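Local coordinates for protein hypothetical bacterial 6-phosphogluconolactonase (Bacteroides fragilis, PDB 3SCY) that is a putative 6-phosphogluconolactonase, which would hydrolyse 6-phosphogluconolactone to 6-phosphogluconate in the pentose phosphate pathway, at residues A[30-42]-A[312-324]. Residues are numbered along the deposited sequence; the frame is centred on the assembly and turned at random.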
# COMPACT_ATOMS: atom_id res chain seq x y z
N TYR A 30 4.97 -5.46 14.36
CA TYR A 30 4.39 -6.54 15.14
C TYR A 30 3.96 -7.63 14.18
O TYR A 30 3.49 -7.35 13.07
CB TYR A 30 3.21 -6.04 15.96
CG TYR A 30 3.60 -5.06 17.05
CD1 TYR A 30 3.70 -3.70 16.78
CD2 TYR A 30 3.94 -5.50 18.32
CE1 TYR A 30 4.11 -2.80 17.76
CE2 TYR A 30 4.36 -4.61 19.31
CZ TYR A 30 4.41 -3.26 19.03
OH TYR A 30 4.83 -2.36 19.98
N THR A 31 4.14 -8.89 14.60
CA THR A 31 3.73 -10.03 13.78
C THR A 31 2.72 -10.88 14.54
O THR A 31 2.78 -10.98 15.77
CB THR A 31 4.90 -10.85 13.31
OG1 THR A 31 5.60 -11.34 14.45
CG2 THR A 31 5.86 -10.06 12.41
N PHE A 32 1.79 -11.47 13.78
CA PHE A 32 0.68 -12.27 14.32
C PHE A 32 0.37 -13.44 13.43
O PHE A 32 0.59 -13.38 12.23
CB PHE A 32 -0.62 -11.40 14.41
CG PHE A 32 -0.54 -10.15 15.26
CD1 PHE A 32 0.01 -8.98 14.76
CD2 PHE A 32 -1.00 -10.16 16.57
CE1 PHE A 32 0.11 -7.84 15.55
CE2 PHE A 32 -0.86 -9.03 17.38
CZ PHE A 32 -0.32 -7.87 16.86
N ARG A 33 -0.23 -14.48 14.02
CA ARG A 33 -0.84 -15.52 13.22
C ARG A 33 -2.30 -15.09 13.04
O ARG A 33 -2.90 -14.62 14.01
CB ARG A 33 -0.74 -16.90 13.87
CG ARG A 33 -0.88 -18.02 12.84
CD ARG A 33 0.41 -18.21 12.05
NE ARG A 33 1.42 -18.79 12.93
CZ ARG A 33 2.73 -18.80 12.73
NH1 ARG A 33 3.26 -18.22 11.65
NH2 ARG A 33 3.53 -19.36 13.62
N PHE A 34 -2.85 -15.18 11.84
CA PHE A 34 -4.27 -14.82 11.64
C PHE A 34 -4.97 -15.95 10.90
O PHE A 34 -4.54 -16.31 9.80
CB PHE A 34 -4.42 -13.47 10.88
CG PHE A 34 -5.88 -13.10 10.71
CD1 PHE A 34 -6.60 -12.49 11.74
CD2 PHE A 34 -6.56 -13.42 9.53
CE1 PHE A 34 -7.96 -12.20 11.60
CE2 PHE A 34 -7.91 -13.11 9.38
CZ PHE A 34 -8.61 -12.51 10.42
N ASN A 35 -6.06 -16.49 11.48
CA ASN A 35 -6.78 -17.58 10.82
C ASN A 35 -7.85 -17.00 9.89
O ASN A 35 -8.79 -16.36 10.37
CB ASN A 35 -7.38 -18.51 11.86
CG ASN A 35 -7.88 -19.79 11.28
OD1 ASN A 35 -8.64 -19.80 10.30
ND2 ASN A 35 -7.44 -20.89 11.84
N GLU A 36 -7.68 -17.18 8.56
CA GLU A 36 -8.61 -16.60 7.57
C GLU A 36 -9.92 -17.42 7.43
O GLU A 36 -10.74 -17.10 6.58
CB GLU A 36 -7.96 -16.37 6.19
CG GLU A 36 -7.47 -17.61 5.46
CD GLU A 36 -7.19 -17.48 3.97
OE1 GLU A 36 -7.34 -16.37 3.41
OE2 GLU A 36 -6.87 -18.52 3.34
N GLU A 37 -10.11 -18.46 8.25
CA GLU A 37 -11.38 -19.22 8.21
C GLU A 37 -12.19 -18.92 9.48
O GLU A 37 -13.42 -19.05 9.47
CB GLU A 37 -11.19 -20.75 8.01
CG GLU A 37 -10.61 -21.20 6.67
CD GLU A 37 -11.30 -20.89 5.34
OE1 GLU A 37 -12.54 -20.77 5.32
OE2 GLU A 37 -10.59 -20.85 4.31
N THR A 38 -11.52 -18.49 10.58
CA THR A 38 -12.19 -18.20 11.85
C THR A 38 -12.06 -16.76 12.37
O THR A 38 -12.86 -16.35 13.22
CB THR A 38 -11.70 -19.11 12.97
OG1 THR A 38 -10.34 -18.80 13.24
CG2 THR A 38 -11.87 -20.60 12.66
N GLY A 39 -11.04 -16.02 11.92
CA GLY A 39 -10.83 -14.65 12.38
C GLY A 39 -10.05 -14.53 13.67
O GLY A 39 -9.84 -13.42 14.16
N GLU A 40 -9.58 -15.67 14.21
CA GLU A 40 -8.76 -15.71 15.42
C GLU A 40 -7.33 -15.28 15.12
O GLU A 40 -6.82 -15.57 14.04
CB GLU A 40 -8.77 -17.11 16.05
CG GLU A 40 -10.16 -17.64 16.42
CD GLU A 40 -10.92 -16.96 17.54
OE1 GLU A 40 -10.32 -16.14 18.27
OE2 GLU A 40 -12.12 -17.27 17.71
N SER A 41 -6.68 -14.63 16.08
CA SER A 41 -5.30 -14.22 15.92
C SER A 41 -4.48 -14.54 17.14
O SER A 41 -5.00 -14.83 18.23
CB SER A 41 -5.21 -12.73 15.58
OG SER A 41 -5.88 -11.95 16.55
N LEU A 42 -3.18 -14.58 16.94
CA LEU A 42 -2.20 -14.88 17.94
C LEU A 42 -0.95 -14.01 17.78
O LEU A 42 -0.37 -14.07 16.70
CB LEU A 42 -1.79 -16.36 17.78
CG LEU A 42 -1.12 -17.03 18.96
CD1 LEU A 42 -2.15 -17.53 19.96
CD2 LEU A 42 -0.28 -18.20 18.48
N ILE A 312 -6.71 -4.67 4.59
CA ILE A 312 -6.32 -5.78 3.74
C ILE A 312 -7.46 -6.79 3.70
O ILE A 312 -8.25 -6.86 4.66
CB ILE A 312 -5.00 -6.42 4.26
CG1 ILE A 312 -4.38 -7.38 3.23
CG2 ILE A 312 -5.20 -7.09 5.65
CD1 ILE A 312 -2.90 -7.72 3.55
N ILE A 313 -7.55 -7.56 2.61
CA ILE A 313 -8.52 -8.66 2.47
C ILE A 313 -7.72 -9.97 2.48
O ILE A 313 -6.68 -10.07 1.83
CB ILE A 313 -9.38 -8.49 1.19
CG1 ILE A 313 -10.13 -7.14 1.23
CG2 ILE A 313 -10.36 -9.67 1.03
CD1 ILE A 313 -10.88 -6.80 -0.03
N THR A 314 -8.22 -10.98 3.20
CA THR A 314 -7.54 -12.27 3.21
C THR A 314 -7.58 -12.91 1.81
O THR A 314 -8.54 -12.68 1.06
CB THR A 314 -8.16 -13.18 4.26
OG1 THR A 314 -9.56 -13.38 3.98
CG2 THR A 314 -7.93 -12.67 5.70
N PRO A 315 -6.58 -13.77 1.47
CA PRO A 315 -6.56 -14.38 0.13
C PRO A 315 -7.82 -15.18 -0.22
O PRO A 315 -8.20 -15.22 -1.39
CB PRO A 315 -5.33 -15.31 0.18
CG PRO A 315 -4.42 -14.63 1.16
CD PRO A 315 -5.35 -14.09 2.23
N ASN A 316 -8.51 -15.76 0.77
CA ASN A 316 -9.74 -16.53 0.52
C ASN A 316 -10.97 -15.60 0.39
O ASN A 316 -12.07 -16.08 0.17
CB ASN A 316 -9.97 -17.59 1.60
CG ASN A 316 -10.35 -17.09 2.97
OD1 ASN A 316 -10.37 -15.88 3.23
ND2 ASN A 316 -10.56 -18.00 3.90
N GLY A 317 -10.76 -14.29 0.58
CA GLY A 317 -11.82 -13.28 0.48
C GLY A 317 -12.78 -13.23 1.64
O GLY A 317 -13.76 -12.46 1.61
N LYS A 318 -12.57 -14.05 2.68
CA LYS A 318 -13.54 -14.14 3.77
C LYS A 318 -13.49 -12.97 4.76
O LYS A 318 -14.53 -12.64 5.33
CB LYS A 318 -13.40 -15.48 4.53
CG LYS A 318 -14.38 -15.65 5.68
CD LYS A 318 -14.34 -17.02 6.28
CE LYS A 318 -15.43 -17.14 7.33
NZ LYS A 318 -15.48 -18.51 7.89
N TYR A 319 -12.30 -12.40 5.03
CA TYR A 319 -12.22 -11.31 5.99
C TYR A 319 -11.52 -10.08 5.43
O TYR A 319 -10.67 -10.16 4.53
CB TYR A 319 -11.45 -11.75 7.27
CG TYR A 319 -12.12 -12.85 8.05
CD1 TYR A 319 -13.24 -12.59 8.84
CD2 TYR A 319 -11.63 -14.15 8.01
CE1 TYR A 319 -13.86 -13.61 9.56
CE2 TYR A 319 -12.26 -15.18 8.72
CZ TYR A 319 -13.37 -14.90 9.50
OH TYR A 319 -14.03 -15.89 10.22
N LEU A 320 -11.95 -8.92 5.96
CA LEU A 320 -11.38 -7.62 5.67
C LEU A 320 -10.94 -7.02 7.01
O LEU A 320 -11.75 -6.87 7.95
CB LEU A 320 -12.44 -6.75 4.96
CG LEU A 320 -11.92 -5.43 4.36
CD1 LEU A 320 -12.79 -4.96 3.19
CD2 LEU A 320 -11.82 -4.34 5.42
N LEU A 321 -9.62 -6.77 7.11
CA LEU A 321 -9.01 -6.28 8.34
C LEU A 321 -8.64 -4.83 8.20
O LEU A 321 -7.98 -4.48 7.22
CB LEU A 321 -7.75 -7.09 8.68
CG LEU A 321 -7.94 -8.57 9.04
CD1 LEU A 321 -8.19 -9.44 7.82
CD2 LEU A 321 -6.67 -9.12 9.69
N VAL A 322 -9.09 -4.00 9.15
CA VAL A 322 -8.87 -2.55 9.11
C VAL A 322 -7.95 -2.06 10.22
O VAL A 322 -8.28 -2.20 11.39
CB VAL A 322 -10.20 -1.77 9.18
CG1 VAL A 322 -9.96 -0.27 9.03
CG2 VAL A 322 -11.18 -2.26 8.12
N ALA A 323 -6.81 -1.46 9.85
CA ALA A 323 -5.92 -0.84 10.82
C ALA A 323 -6.48 0.53 11.18
O ALA A 323 -6.64 1.37 10.29
CB ALA A 323 -4.52 -0.71 10.23
N CYS A 324 -6.82 0.74 12.46
CA CYS A 324 -7.39 2.02 12.90
C CYS A 324 -6.34 2.70 13.75
O CYS A 324 -6.16 2.33 14.92
CB CYS A 324 -8.70 1.80 13.64
SG CYS A 324 -9.96 0.94 12.68
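Coming from opposite directions, the Glu36 carboxylate and the Asn316 amide stack, their planes 13° apart. Glu36 OE1 accepts a hydrogen bond from Asn316 N (3.0 Å) on its syn side, somewhat out of the carboxylate plane. Asn316 ND2 gives a nearly straight bond to Glu36 O (2.8 Å), coming from above that carbonyl plane, and a weak one to Glu37 OE2. Asn316 OD1 accepts hydrogen bonds from Thr314 OG1 and Lys318 N, the latter closing an Asx turn. Chi1 of 70° puts Asn316 CG between the backbone N and the carbonyl carbon and turns the amide toward Glu36. The fully extended Lys318 reaches Glu37 O with NZ at 2.7 Å.

The polar contacts join hairpin loops of two neighbouring blades of the seven-bladed beta-propeller. The blade with 28-35 and 41-48 also takes up the C-terminal strand 354-360, which closes the ring. The other hairpin is 310-313 with 319-324.

Deeper between the blades, Leu321 CD2 sits over the centre of the Phe34 ring, 3.8 Å from its centroid. The same ring turns an edge to the face of Tyr319 (offset edge-to-face, planes at 89°). Lys318 CG lies over one Tyr319 face and Gly39 CA over the opposite face, both toward the rim.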